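Local coordinates for protein TSSL1 (Pseudomonas aeruginosa, PDB 4B62) that probably binds peptidoglycan through this OmpA-like C-terminal module, tying the membrane-embedded type VI secretion system to the cell wall, at residues S54-D57 and E58-P61. Sequence-based numbering, arbitrary orientation. Where two conformers were deposited one is given.
Sequences SVRD and EFQP. With PO4 (phosphate ion), chain C.
One face of the Arg56 guanidinium carries OE2 of Glu58, set to one side of its centre. The Phe59 ring has CG of Glu58 over the centre of one face. Arg56 meets the same ring obliquely: its CD lies 3.8 Å from Phe59 CE2, and the two side chains run alongside each other. Guanidinium and ring planes are 65° apart, so the two are not stacked. The Glu58 chain makes a sharp bend about its CB-CG bond (-93°), which turns its carboxylate back over Arg56. OE2 stands 3.6 Å from Arg56 NH1, a long salt bridge. No N-H points at this oxygen, so the attraction is between charges alone.

Gln60 reaches back to the loop. Its chain runs straight on past CG, and this carries the amide to the backbone of Val55. NE2 donates to Val55 O at 3.1 Å, with a nearly straight N-H...O angle of 168°. The acceptor lies close to the amide plane. Gln60 CG packs against Val55 CG1 at 3.7 Å. Val55 is buried and also touches Leu47 and Phe48.

Phe59 N bonds to Arg56 O at 2.9 Å, and Gln60 N bonds to Asp57 O at 3.3 Å. These bonds close two overlapping type I beta-turns, which lead from the loop after strand 37-43 into helix 60-72 at the surface of the OmpA-like domain. A weak bond also joins Gln60 N to Arg56 O. Ser54, modelled in two conformers, makes a weak and doubtful hydrogen bond to a phosphate.

The directed amide bond of Gln60 probably holds Val55 O, and with it the loop, close to these turns, whereas the surface pair Arg56 and Glu58 probably adds only a modest, orientation-tolerant attraction.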
ATOM      1  N   SER A  54       6.671  -8.254  -5.900  1.00 13.09           N
ATOM      2  CA  SER A  54       5.558  -9.059  -6.383  0.53 13.56           C
ATOM      3  C   SER A  54       4.608  -9.368  -5.231  1.00 12.29           C
ATOM      4  O   SER A  54       5.039  -9.756  -4.151  1.00 14.94           O
ATOM      5  CB  SER A  54       6.052 -10.368  -6.999  0.53 16.35           C
ATOM      6  OG  SER A  54       6.803 -10.131  -8.177  0.53 20.44           O
ATOM      7  N   VAL A  55       3.316  -9.179  -5.458  1.00 11.38           N
ATOM      8  CA  VAL A  55       2.326  -9.520  -4.449  1.00 11.18           C
ATOM      9  C   VAL A  55       2.160 -11.032  -4.480  1.00 11.80           C
ATOM     10  O   VAL A  55       1.773 -11.601  -5.491  1.00 14.11           O
ATOM     11  CB  VAL A  55       0.974  -8.812  -4.622  1.00 11.67           C
ATOM     12  CG1 VAL A  55      -0.007  -9.214  -3.526  1.00 13.08           C
ATOM     13  CG2 VAL A  55       1.165  -7.303  -4.632  1.00 12.16           C
ATOM     14  N   ARG A  56       2.451 -11.671  -3.355  1.00 10.87           N
ATOM     15  CA  ARG A  56       2.394 -13.136  -3.273  1.00  9.87           C
ATOM     16  C   ARG A  56       0.994 -13.624  -3.639  1.00 10.47           C
ATOM     17  O   ARG A  56       0.021 -12.991  -3.267  1.00 11.10           O
ATOM     18  CB  ARG A  56       2.768 -13.626  -1.868  1.00 11.27           C
ATOM     19  CG  ARG A  56       3.987 -12.951  -1.265  1.00 13.01           C
ATOM     20  CD  ARG A  56       4.625 -13.790  -0.179  1.00 14.02           C
ATOM     21  NE  ARG A  56       5.482 -14.834  -0.721  1.00 14.09           N
ATOM     22  CZ  ARG A  56       6.093 -15.758   0.019  1.00 14.02           C
ATOM     23  NH1 ARG A  56       5.915 -15.809   1.328  1.00 14.69           N
ATOM     24  NH2 ARG A  56       6.864 -16.655  -0.559  1.00 15.27           N
ATOM     25  N   ASP A  57       0.883 -14.755  -4.355  1.00 11.91           N
ATOM     26  CA  ASP A  57      -0.429 -15.251  -4.746  1.00 13.07           C
ATOM     27  C   ASP A  57      -1.356 -15.333  -3.540  1.00 11.15           C
ATOM     28  O   ASP A  57      -2.519 -14.947  -3.603  1.00 13.05           O
ATOM     29  CB  ASP A  57      -0.331 -16.644  -5.356  1.00 14.91           C
ATOM     30  CG  ASP A  57       0.173 -16.648  -6.777  1.00 16.11           C
ATOM     31  OD1 ASP A  57       0.791 -15.683  -7.247  1.00 18.48           O
ATOM     32  OD2 ASP A  57      -0.060 -17.663  -7.442  1.00 21.04           O
ATOM     33  N   GLU A  58      -0.821 -15.827  -2.428  1.00 10.62           N
ATOM     34  CA  GLU A  58      -1.626 -16.070  -1.229  1.00 12.27           C
ATOM     35  C   GLU A  58      -2.198 -14.796  -0.593  1.00 11.38           C
ATOM     36  O   GLU A  58      -3.182 -14.865   0.162  1.00 12.79           O
ATOM     37  CB  GLU A  58      -0.844 -16.885  -0.192  1.00 12.95           C
ATOM     38  CG  GLU A  58       0.496 -16.311   0.257  1.00 12.41           C
ATOM     39  CD  GLU A  58       1.692 -16.831  -0.536  1.00 11.87           C
ATOM     40  OE1 GLU A  58       1.597 -16.944  -1.785  1.00 13.24           O
ATOM     41  OE2 GLU A  58       2.733 -17.103   0.106  1.00 14.41           O
ATOM     42  N   PHE A  59      -1.600 -13.644  -0.920  1.00 11.35           N
ATOM     43  CA  PHE A  59      -2.003 -12.350  -0.347  1.00 11.76           C
ATOM     44  C   PHE A  59      -2.715 -11.441  -1.333  1.00 11.36           C
ATOM     45  O   PHE A  59      -3.187 -10.362  -0.963  1.00 12.31           O
ATOM     46  CB  PHE A  59      -0.802 -11.642   0.273  1.00 12.54           C
ATOM     47  CG  PHE A  59      -0.091 -12.463   1.316  1.00 11.75           C
ATOM     48  CD1 PHE A  59      -0.800 -13.352   2.134  1.00 12.22           C
ATOM     49  CD2 PHE A  59       1.272 -12.375   1.467  1.00 12.18           C
ATOM     50  CE1 PHE A  59      -0.158 -14.117   3.085  1.00 13.08           C
ATOM     51  CE2 PHE A  59       1.919 -13.143   2.418  1.00 14.93           C
ATOM     52  CZ  PHE A  59       1.202 -14.012   3.218  1.00 14.03           C
ATOM     53  N   GLN A  60      -2.819 -11.874  -2.582  1.00 11.11           N
ATOM     54  CA  GLN A  60      -3.631 -11.152  -3.551  1.00 12.28           C
ATOM     55  C   GLN A  60      -5.073 -10.900  -3.111  1.00 11.41           C
ATOM     56  O   GLN A  60      -5.619  -9.848  -3.430  1.00 12.88           O
ATOM     57  CB  GLN A  60      -3.541 -11.793  -4.925  1.00 13.42           C
ATOM     58  CG  GLN A  60      -2.185 -11.489  -5.524  1.00 15.63           C
ATOM     59  CD  GLN A  60      -1.973 -12.054  -6.894  1.00 19.06           C
ATOM     60  OE1 GLN A  60      -2.915 -12.397  -7.588  1.00 23.41           O
ATOM     61  NE2 GLN A  60      -0.713 -12.142  -7.298  1.00 21.74           N
ATOM     62  N   PRO A  61      -5.685 -11.834  -2.358  1.00 11.29           N
ATOM     63  CA  PRO A  61      -7.056 -11.535  -1.946  1.00 12.07           C
ATOM     64  C   PRO A  61      -7.183 -10.267  -1.085  1.00 11.81           C
ATOM     65  O   PRO A  61      -8.213  -9.615  -1.122  1.00 12.17           O
ATOM     66  CB  PRO A  61      -7.461 -12.782  -1.181  1.00 13.17           C
ATOM     67  CG  PRO A  61      -6.665 -13.881  -1.813  1.00 12.88           C
ATOM     68  CD  PRO A  61      -5.326 -13.238  -2.077  1.00 11.74           C
TER
HETATM   69  P   PO4 C1448      10.121  -9.932  -7.566  0.57 20.16           P
HETATM   70  O1  PO4 C1448       9.375 -10.978  -6.779  0.57 26.08           O
HETATM   71  O2  PO4 C1448      11.584 -10.082  -7.298  0.57 26.74           O
HETATM   72  O3  PO4 C1448       9.891 -10.122  -9.041  0.57 24.62           O
HETATM   73  O4  PO4 C1448       9.700  -8.535  -7.201  0.57 15.87           O